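Local coordinates for putative uncharacterized protein PH0242 (Pyrococcus horikoshii, PDB 3VU1) that is the C-terminal globular part of an archaeal oligosaccharyltransferase of the AglB family, rich in beta strands and binding a calcium ion, at residues His62-Arg70 with Phe97-Ala106; Leu84-Asn92 with Val239-Phe250. All coordinates share one frame; numbering follows the deposited sequence.

Both contacts belong to one alpha/beta unit in which helix 60-69, strand 86-90 and helix 97-103 follow each other in the chain. Contact 1 joins the two helices and is buried; contact 2 joins the strand between them to a hairpin some 150 residues further on and is only partly buried, one sheet face being covered by helices 60-69 and 212-218 and the other by helix 13-23. Their chemistry differs accordingly: apolar helix packing with two side-chain donors reaching a helix C-terminus in contact 1, a ladder of backbone bonds in contact 2. The two meet directly where Leu-68 CD2 lies 3.6 Å from Ile-89 CD1 and Leu-64 CD2 lies 3.6 Å from Phe-87 CE1.

Contact 1: His62-Arg70 with Phe97-Ala106; sequences HILALFLAR and FNAISYLGGA
The guanidinium of Arg-70 carries Gly-105 O over one face, offset toward the rim, and receives Gly-104 O at its edge; the Phe-97 ring meets Leu-68 O edge-on through CZ; and the His-62 imidazole has Leu-103 O at its ND1 edge, somewhat tilted from the ring plane. Two of these acceptors, Leu-103 O and Gly-104 O, lie at the C-terminus of helix 97-103, which closes in a Schellman motif: Gly-105 has positive phi, and Ala-106 N bonds back to Ser-101 O. Helix 60-69 crosses helix 97-103 nearly at right angles (signed angle -103°), their axes approaching to 7.9 Å. The close approach is consistent with the small residues Ala-65, Ala-69 and Gly-104 at the crossing; Gly-104 CA lies 4.0 Å from Leu-66 CA. Ala-65 CB packs against Leu-103 CB at 3.9 Å; Ala-69 CB touches both Ser-101 CA and Ala-106 CB. With CG2 of Ile-100 anti to the backbone N, that branch reaches Leu-68 CB, at 3.9 Å, as well as Ala-65 CB.

Two side-chain bonds lie at the margin of this apolar patch. His-62 ND1 donates to Leu-103 O at 3.1 Å, in the carbonyl plane and on a lone pair. Bends at chi2 and chi3 bring the Arg-70 head over the turn, and its NH2 continues to a salt bridge with Glu-414 of strand 412-431. Arg-70 NE bonds Gly-104 O at 3.1 Å, almost straight (176°), with the oxygen 7° from the guanidinium plane.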
loop_
_atom_site.group_PDB
_atom_site.type_symbol
_atom_site.label_atom_id
_atom_site.label_comp_id
_atom_site.label_asym_id
_atom_site.label_seq_id
_atom_site.Cartn_x
_atom_site.Cartn_y
_atom_site.Cartn_z
ATOM N N HIS A 62 2.484 -9.788 9.184
ATOM C CA HIS A 62 1.775 -10.654 8.247
ATOM C C HIS A 62 0.981 -9.834 7.281
ATOM O O HIS A 62 0.819 -10.229 6.101
ATOM C CB HIS A 62 0.854 -11.614 8.975
ATOM C CG HIS A 62 1.587 -12.661 9.750
ATOM N ND1 HIS A 62 2.124 -13.747 9.164
ATOM C CD2 HIS A 62 1.911 -12.742 11.113
ATOM C CE1 HIS A 62 2.734 -14.505 10.098
ATOM N NE2 HIS A 62 2.608 -13.884 11.289
ATOM N N ILE A 63 0.482 -8.689 7.757
ATOM C CA ILE A 63 -0.300 -7.832 6.899
ATOM C C ILE A 63 0.592 -7.028 5.932
ATOM O O ILE A 63 0.319 -6.962 4.708
ATOM C CB ILE A 63 -1.306 -6.983 7.712
ATOM C CG1 ILE A 63 -2.154 -7.908 8.600
ATOM C CG2 ILE A 63 -2.183 -6.154 6.784
ATOM C CD1 ILE A 63 -2.758 -9.122 7.906
ATOM N N LEU A 64 1.673 -6.459 6.451
ATOM C CA LEU A 64 2.678 -5.883 5.564
ATOM C C LEU A 64 3.116 -6.904 4.494
ATOM O O LEU A 64 3.259 -6.548 3.318
ATOM C CB LEU A 64 3.888 -5.329 6.332
ATOM C CG LEU A 64 3.650 -4.052 7.152
ATOM C CD1 LEU A 64 4.940 -3.572 7.814
ATOM C CD2 LEU A 64 3.059 -2.925 6.327
ATOM N N ALA A 65 3.318 -8.160 4.884
ATOM C CA ALA A 65 3.859 -9.120 3.942
ATOM C C ALA A 65 2.765 -9.469 2.958
ATOM O O ALA A 65 3.058 -9.749 1.791
ATOM C CB ALA A 65 4.398 -10.364 4.629
ATOM N N LEU A 66 1.510 -9.431 3.422
ATOM C CA LEU A 66 0.389 -9.811 2.589
ATOM C C LEU A 66 0.351 -8.799 1.447
ATOM O O LEU A 66 0.311 -9.159 0.272
ATOM C CB LEU A 66 -0.930 -9.805 3.374
ATOM C CG LEU A 66 -2.203 -10.232 2.597
ATOM C CD1 LEU A 66 -2.053 -11.547 1.818
ATOM C CD2 LEU A 66 -3.408 -10.336 3.512
ATOM N N PHE A 67 0.404 -7.522 1.806
ATOM C CA PHE A 67 0.550 -6.470 0.806
ATOM C C PHE A 67 1.716 -6.693 -0.157
ATOM O O PHE A 67 1.508 -6.686 -1.356
ATOM C CB PHE A 67 0.697 -5.117 1.491
ATOM C CG PHE A 67 0.915 -3.996 0.548
ATOM C CD1 PHE A 67 -0.037 -3.695 -0.430
ATOM C CD2 PHE A 67 2.084 -3.227 0.626
ATOM C CE1 PHE A 67 0.176 -2.656 -1.317
ATOM C CE2 PHE A 67 2.296 -2.173 -0.266
ATOM C CZ PHE A 67 1.341 -1.893 -1.243
ATOM N N LEU A 68 2.927 -6.906 0.360
ATOM C CA LEU A 68 4.138 -6.852 -0.472
ATOM C C LEU A 68 4.311 -8.035 -1.402
ATOM O O LEU A 68 4.754 -7.863 -2.526
ATOM C CB LEU A 68 5.396 -6.668 0.381
ATOM C CG LEU A 68 5.525 -5.307 1.089
ATOM C CD1 LEU A 68 6.543 -5.291 2.224
ATOM C CD2 LEU A 68 5.835 -4.202 0.108
ATOM N N ALA A 69 3.963 -9.227 -0.923
ATOM C CA ALA A 69 4.266 -10.474 -1.611
ATOM C C ALA A 69 3.146 -10.853 -2.572
ATOM O O ALA A 69 3.264 -11.809 -3.318
ATOM C CB ALA A 69 4.502 -11.601 -0.599
ATOM N N ARG A 70 2.041 -10.132 -2.558
ATOM C CA ARG A 70 0.923 -10.586 -3.359
ATOM C C ARG A 70 0.446 -9.595 -4.372
ATOM O O ARG A 70 0.995 -8.513 -4.506
ATOM C CB ARG A 70 -0.231 -11.015 -2.484
ATOM C CG ARG A 70 0.204 -12.007 -1.469
ATOM C CD ARG A 70 0.318 -13.426 -2.009
ATOM N NE ARG A 70 -0.347 -14.201 -0.968
ATOM C CZ ARG A 70 -1.307 -15.086 -1.159
ATOM N NH1 ARG A 70 -1.661 -15.424 -2.380
ATOM N NH2 ARG A 70 -1.859 -15.669 -0.098
ATOM N N PHE A 97 13.238 -11.172 0.958
ATOM C CA PHE A 97 11.984 -11.516 0.315
ATOM C C PHE A 97 11.416 -12.914 0.560
ATOM O O PHE A 97 10.202 -13.073 0.495
ATOM C CB PHE A 97 11.926 -11.115 -1.159
ATOM C CG PHE A 97 10.550 -10.646 -1.578
ATOM C CD1 PHE A 97 10.055 -9.414 -1.140
ATOM C CD2 PHE A 97 9.733 -11.443 -2.364
ATOM C CE1 PHE A 97 8.782 -8.990 -1.481
ATOM C CE2 PHE A 97 8.477 -11.010 -2.729
ATOM C CZ PHE A 97 7.997 -9.792 -2.279
ATOM N N ASN A 98 12.248 -13.903 0.872
ATOM C CA ASN A 98 11.721 -15.210 1.273
ATOM C C ASN A 98 10.886 -15.076 2.540
ATOM O O ASN A 98 9.764 -15.562 2.598
ATOM C CB ASN A 98 12.831 -16.233 1.499
ATOM C CG ASN A 98 13.292 -16.902 0.208
ATOM O OD1 ASN A 98 13.570 -18.104 0.221
ATOM N ND2 ASN A 98 13.374 -16.145 -0.912
ATOM N N ALA A 99 11.408 -14.363 3.537
ATOM C CA ALA A 99 10.660 -14.181 4.773
ATOM C C ALA A 99 9.336 -13.504 4.481
ATOM O O ALA A 99 8.287 -13.976 4.970
ATOM C CB ALA A 99 11.463 -13.410 5.818
ATOM N N ILE A 100 9.391 -12.400 3.717
ATOM C CA ILE A 100 8.205 -11.633 3.384
ATOM C C ILE A 100 7.242 -12.510 2.608
ATOM O O ILE A 100 6.052 -12.504 2.891
ATOM C CB ILE A 100 8.526 -10.377 2.550
ATOM C CG1 ILE A 100 9.510 -9.462 3.316
ATOM C CG2 ILE A 100 7.240 -9.628 2.170
ATOM C CD1 ILE A 100 10.059 -8.297 2.516
ATOM N N SER A 101 7.741 -13.276 1.644
ATOM C CA SER A 101 6.866 -14.159 0.875
ATOM C C SER A 101 6.177 -15.191 1.765
ATOM O O SER A 101 4.948 -15.429 1.643
ATOM C CB SER A 101 7.622 -14.867 -0.224
ATOM O OG SER A 101 8.150 -13.920 -1.122
ATOM N N TYR A 102 6.963 -15.796 2.661
ATOM C CA TYR A 102 6.419 -16.781 3.598
ATOM C C TYR A 102 5.371 -16.142 4.473
ATOM O O TYR A 102 4.223 -16.592 4.483
ATOM C CB TYR A 102 7.498 -17.466 4.444
ATOM C CG TYR A 102 6.946 -18.545 5.362
ATOM C CD1 TYR A 102 6.176 -19.586 4.856
ATOM C CD2 TYR A 102 7.201 -18.526 6.733
ATOM C CE1 TYR A 102 5.679 -20.565 5.676
ATOM C CE2 TYR A 102 6.705 -19.507 7.565
ATOM C CZ TYR A 102 5.941 -20.526 7.029
ATOM O OH TYR A 102 5.438 -21.527 7.843
ATOM N N LEU A 103 5.750 -15.073 5.159
ATOM C CA LEU A 103 4.852 -14.427 6.087
ATOM C C LEU A 103 3.601 -13.865 5.435
ATOM O O LEU A 103 2.613 -13.665 6.130
ATOM C CB LEU A 103 5.571 -13.352 6.875
ATOM C CG LEU A 103 6.686 -13.788 7.838
ATOM C CD1 LEU A 103 7.472 -12.569 8.289
ATOM C CD2 LEU A 103 6.125 -14.544 9.041
ATOM N N GLY A 104 3.624 -13.650 4.115
ATOM C CA GLY A 104 2.475 -13.094 3.379
ATOM C C GLY A 104 1.652 -14.159 2.672
ATOM O O GLY A 104 0.668 -13.849 1.980
ATOM N N GLY A 105 2.052 -15.419 2.828
ATOM C CA GLY A 105 1.268 -16.531 2.303
ATOM C C GLY A 105 1.482 -16.796 0.826
ATOM O O GLY A 105 0.722 -17.543 0.219
ATOM N N ALA A 106 2.543 -16.219 0.251
ATOM C CA ALA A 106 2.903 -16.427 -1.167
ATOM C C ALA A 106 3.576 -17.771 -1.458
ATOM O O ALA A 106 3.522 -18.262 -2.576
ATOM C CB ALA A 106 3.802 -15.287 -1.648
#

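Contact 2: Leu84-Asn92 with Val239-Phe250; sequences LNYFIIYLN and VYQYGSVIVYEF
An antiparallel ladder joins strand 86-90 to strand 245-250, with Phe-87/Tyr-248 and Ile-89/Ile-246 as hydrogen-bonded pairs. Each makes two backbone bonds, such as Phe-87 N to Tyr-248 O at 2.8 Å and Ile-246 N to Ile-89 O at 2.9 Å. Single bonds, Phe-250 N to Asn-85 O and Leu-91 N to Ser-244 O, extend the pairing at either end. On the face of Phe-87 and Ile-89, CG1 of Ile-89 meets the Tyr-248 ring at CD1 (3.7 Å), while Phe-87 O lies at the ring's edge; Tyr-248 OH bonds Leu-216 O.

These are the central strands of a four-stranded mixed sheet, ordered 30-32, 86-90, 245-250, 236-242. The last two form a hairpin through a type II' turn, Tyr-242 to Val-245, and a classic beta bulge places Val-239 and Tyr-240 opposite Val-247. On the other face, Ile-88 CG2 packs on Val-245 CG1 at 3.6 Å. Tyr-90, its CG anti to the backbone N (chi1 -174°), turns the CD1 edge of its ring to Ser-244 O, and its hydroxyl accepts from Asn-92 ND2. The Tyr-86 ring, its CE2 3.9 Å from Glu-249 CB, is turned nearly perpendicular to the Glu-249 carboxylate (planes 89° apart); a water lies 2.9 Å from Tyr-86 OH and donates to Glu-249 OE1, whereas OE2 pairs with Arg-251.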
loop_
_atom_site.group_PDB
_atom_site.type_symbol
_atom_site.label_atom_id
_atom_site.label_comp_id
_atom_site.label_asym_id
_atom_site.label_seq_id
_atom_site.Cartn_x
_atom_site.Cartn_y
_atom_site.Cartn_z
ATOM N N LEU A 84 -2.669 4.926 7.880
ATOM C CA LEU A 84 -1.412 4.940 7.139
ATOM C C LEU A 84 -1.352 6.090 6.139
ATOM O O LEU A 84 -2.269 6.265 5.326
ATOM C CB LEU A 84 -1.172 3.615 6.420
ATOM C CG LEU A 84 0.216 3.509 5.776
ATOM C CD1 LEU A 84 1.281 3.466 6.854
ATOM C CD2 LEU A 84 0.335 2.312 4.858
ATOM N N ASN A 85 -0.262 6.852 6.211
ATOM C CA ASN A 85 -0.039 8.000 5.358
ATOM C C ASN A 85 1.028 7.721 4.290
ATOM O O ASN A 85 0.840 8.046 3.120
ATOM C CB ASN A 85 0.348 9.203 6.229
ATOM C CG ASN A 85 -0.818 9.714 7.067
ATOM O OD1 ASN A 85 -0.898 9.471 8.274
ATOM N ND2 ASN A 85 -1.742 10.404 6.420
ATOM N N TYR A 86 2.145 7.117 4.694
ATOM C CA TYR A 86 3.253 6.878 3.793
ATOM C C TYR A 86 3.741 5.450 3.932
ATOM O O TYR A 86 3.740 4.876 5.016
ATOM C CB TYR A 86 4.395 7.863 4.048
ATOM C CG TYR A 86 3.953 9.286 3.846
ATOM C CD1 TYR A 86 3.518 10.048 4.917
ATOM C CD2 TYR A 86 3.903 9.852 2.565
ATOM C CE1 TYR A 86 3.055 11.340 4.738
ATOM C CE2 TYR A 86 3.465 11.154 2.370
ATOM C CZ TYR A 86 3.043 11.888 3.458
ATOM O OH TYR A 86 2.599 13.159 3.298
ATOM N N PHE A 87 4.129 4.869 2.807
ATOM C CA PHE A 87 4.642 3.546 2.805
ATOM C C PHE A 87 6.001 3.618 2.132
ATOM O O PHE A 87 6.120 4.054 0.977
ATOM C CB PHE A 87 3.707 2.597 2.052
ATOM C CG PHE A 87 3.990 1.154 2.326
ATOM C CD1 PHE A 87 3.082 0.382 3.025
ATOM C CD2 PHE A 87 5.199 0.578 1.944
ATOM C CE1 PHE A 87 3.352 -0.948 3.303
ATOM C CE2 PHE A 87 5.477 -0.751 2.229
ATOM C CZ PHE A 87 4.544 -1.517 2.909
ATOM N N ILE A 88 7.017 3.166 2.857
ATOM C CA ILE A 88 8.385 3.230 2.378
ATOM C C ILE A 88 8.829 1.908 1.776
ATOM O O ILE A 88 8.788 0.850 2.423
ATOM C CB ILE A 88 9.339 3.629 3.495
ATOM C CG1 ILE A 88 8.939 4.999 4.017
ATOM C CG2 ILE A 88 10.742 3.644 2.957
ATOM C CD1 ILE A 88 9.622 5.388 5.325
ATOM N N ILE A 89 9.249 1.976 0.523
ATOM C CA ILE A 89 9.672 0.794 -0.194
ATOM C C ILE A 89 11.176 0.858 -0.333
ATOM O O ILE A 89 11.749 1.899 -0.683
ATOM C CB ILE A 89 8.972 0.697 -1.543
ATOM C CG1 ILE A 89 7.486 0.420 -1.306
ATOM C CG2 ILE A 89 9.627 -0.350 -2.425
ATOM C CD1 ILE A 89 7.136 -0.977 -0.810
ATOM N N TYR A 90 11.810 -0.259 -0.027
ATOM C CA TYR A 90 13.246 -0.327 0.053
ATOM C C TYR A 90 13.732 -1.400 -0.906
ATOM O O TYR A 90 13.518 -2.590 -0.674
ATOM C CB TYR A 90 13.621 -0.656 1.501
ATOM C CG TYR A 90 15.102 -0.627 1.814
ATOM C CD1 TYR A 90 15.957 0.259 1.150
ATOM C CD2 TYR A 90 15.644 -1.463 2.797
ATOM C CE1 TYR A 90 17.301 0.292 1.435
ATOM C CE2 TYR A 90 16.993 -1.429 3.097
ATOM C CZ TYR A 90 17.816 -0.546 2.415
ATOM O OH TYR A 90 19.171 -0.501 2.671
ATOM N N LEU A 91 14.396 -0.995 -1.985
ATOM C CA LEU A 91 14.865 -1.970 -2.977
ATOM C C LEU A 91 15.691 -3.121 -2.420
ATOM O O LEU A 91 15.675 -4.223 -2.962
ATOM C CB LEU A 91 15.605 -1.282 -4.107
ATOM C CG LEU A 91 14.666 -0.782 -5.215
ATOM C CD1 LEU A 91 13.774 0.369 -4.744
ATOM C CD2 LEU A 91 15.511 -0.367 -6.398
ATOM N N ASN A 92 16.379 -2.897 -1.308
ATOM C CA ASN A 92 17.209 -3.948 -0.724
ATOM C C ASN A 92 16.430 -5.041 -0.027
ATOM O O ASN A 92 17.008 -6.076 0.319
ATOM C CB ASN A 92 18.226 -3.333 0.204
ATOM C CG ASN A 92 19.252 -2.521 -0.555
ATOM O OD1 ASN A 92 19.525 -2.822 -1.717
ATOM N ND2 ASN A 92 19.808 -1.465 0.078
ATOM N N VAL A 239 6.360 10.087 -3.844
ATOM C CA VAL A 239 6.539 11.494 -3.506
ATOM C C VAL A 239 8.003 11.879 -3.279
ATOM O O VAL A 239 8.313 13.068 -3.235
ATOM C CB VAL A 239 5.729 11.906 -2.267
ATOM C CG1 VAL A 239 4.248 11.964 -2.602
ATOM C CG2 VAL A 239 6.019 10.959 -1.096
ATOM N N TYR A 240 8.884 10.890 -3.099
ATOM C CA TYR A 240 10.314 11.126 -2.871
ATOM C C TYR A 240 11.053 9.835 -3.112
ATOM O O TYR A 240 10.551 8.761 -2.760
ATOM C CB TYR A 240 10.586 11.597 -1.443
ATOM C CG TYR A 240 12.028 11.966 -1.188
ATOM C CD1 TYR A 240 12.894 11.114 -0.495
ATOM C CD2 TYR A 240 12.530 13.175 -1.633
ATOM C CE1 TYR A 240 14.218 11.471 -0.267
ATOM C CE2 TYR A 240 13.833 13.546 -1.407
ATOM C CZ TYR A 240 14.685 12.704 -0.737
ATOM O OH TYR A 240 15.994 13.127 -0.560
ATOM N N GLN A 241 12.228 9.945 -3.723
ATOM C CA GLN A 241 13.159 8.828 -3.890
ATOM C C GLN A 241 14.609 9.243 -3.768
ATOM O O GLN A 241 14.984 10.375 -4.079
ATOM C CB GLN A 241 12.979 8.053 -5.196
ATOM C CG GLN A 241 12.664 8.862 -6.438
ATOM C CD GLN A 241 11.820 8.061 -7.425
ATOM O OE1 GLN A 241 10.645 8.395 -7.688
ATOM N NE2 GLN A 241 12.401 6.971 -7.950
ATOM N N TYR A 242 15.416 8.296 -3.303
ATOM C CA TYR A 242 16.810 8.506 -3.063
ATOM C C TYR A 242 17.468 7.157 -2.853
ATOM O O TYR A 242 16.986 6.310 -2.077
ATOM C CB TYR A 242 17.038 9.430 -1.868
ATOM C CG TYR A 242 18.346 10.138 -2.035
ATOM C CD1 TYR A 242 18.411 11.444 -2.566
ATOM C CD2 TYR A 242 19.544 9.475 -1.754
ATOM C CE1 TYR A 242 19.644 12.069 -2.761
ATOM C CE2 TYR A 242 20.769 10.088 -1.936
ATOM C CZ TYR A 242 20.819 11.371 -2.438
ATOM O OH TYR A 242 22.061 11.918 -2.604
ATOM N N GLY A 243 18.575 6.937 -3.547
ATOM C CA GLY A 243 19.272 5.680 -3.384
ATOM C C GLY A 243 18.335 4.537 -3.687
ATOM O O GLY A 243 17.786 4.458 -4.792
ATOM N N SER A 244 18.138 3.670 -2.696
ATOM C CA SER A 244 17.275 2.502 -2.828
ATOM C C SER A 244 15.970 2.663 -2.031
ATOM O O SER A 244 15.369 1.665 -1.639
ATOM C CB SER A 244 17.997 1.298 -2.284
ATOM O OG SER A 244 19.132 0.988 -3.041
ATOM N N VAL A 245 15.549 3.899 -1.766
ATOM C CA VAL A 245 14.349 4.125 -1.013
ATOM C C VAL A 245 13.358 4.962 -1.835
ATOM O O VAL A 245 13.697 6.050 -2.328
ATOM C CB VAL A 245 14.624 4.868 0.320
ATOM C CG1 VAL A 245 13.330 5.265 0.995
ATOM C CG2 VAL A 245 15.447 4.028 1.282
ATOM N N ILE A 246 12.127 4.456 -1.967
ATOM C CA ILE A 246 11.029 5.220 -2.529
ATOM C C ILE A 246 9.969 5.412 -1.435
ATOM O O ILE A 246 9.509 4.436 -0.823
ATOM C CB ILE A 246 10.409 4.502 -3.757
ATOM C CG1 ILE A 246 11.528 4.003 -4.719
ATOM C CG2 ILE A 246 9.399 5.426 -4.419
ATOM C CD1 ILE A 246 11.131 3.127 -5.901
ATOM N N VAL A 247 9.587 6.664 -1.187
ATOM C CA VAL A 247 8.470 6.983 -0.288
ATOM C C VAL A 247 7.186 7.150 -1.082
ATOM O O VAL A 247 7.084 8.060 -1.904
ATOM C CB VAL A 247 8.747 8.308 0.462
ATOM C CG1 VAL A 247 7.604 8.689 1.405
ATOM C CG2 VAL A 247 10.055 8.202 1.212
ATOM N N TYR A 248 6.207 6.292 -0.830
ATOM C CA TYR A 248 4.892 6.380 -1.481
ATOM C C TYR A 248 3.863 6.954 -0.546
ATOM O O TYR A 248 3.779 6.533 0.598
ATOM C CB TYR A 248 4.444 5.015 -1.886
ATOM C CG TYR A 248 5.181 4.455 -3.079
ATOM C CD1 TYR A 248 6.226 3.555 -2.906
ATOM C CD2 TYR A 248 4.829 4.828 -4.402
ATOM C CE1 TYR A 248 6.884 3.011 -3.995
ATOM C CE2 TYR A 248 5.500 4.319 -5.506
ATOM C CZ TYR A 248 6.509 3.396 -5.296
ATOM O OH TYR A 248 7.178 2.853 -6.361
ATOM N N GLU A 249 3.097 7.941 -1.006
ATOM C CA GLU A 249 1.933 8.416 -0.253
ATOM C C GLU A 249 0.794 7.443 -0.526
ATOM O O GLU A 249 0.615 6.968 -1.671
ATOM C CB GLU A 249 1.536 9.803 -0.689
ATOM C CG GLU A 249 0.177 10.270 -0.219
ATOM C CD GLU A 249 -0.206 11.635 -0.808
ATOM O OE1 GLU A 249 0.663 12.521 -0.907
ATOM O OE2 GLU A 249 -1.388 11.850 -1.167
ATOM N N PHE A 250 0.064 7.095 0.532
ATOM C CA PHE A 250 -1.057 6.189 0.394
ATOM C C PHE A 250 -2.318 6.994 0.255
ATOM O O PHE A 250 -2.585 7.882 1.072
ATOM C CB PHE A 250 -1.153 5.264 1.585
ATOM C CG PHE A 250 -2.331 4.326 1.555
ATOM C CD1 PHE A 250 -2.436 3.332 0.573
ATOM C CD2 PHE A 250 -3.324 4.401 2.549
ATOM C CE1 PHE A 250 -3.507 2.447 0.579
ATOM C CE2 PHE A 250 -4.401 3.533 2.542
ATOM C CZ PHE A 250 -4.484 2.550 1.570
HETATM O O HOH W 1 2.610 14.065 0.514
#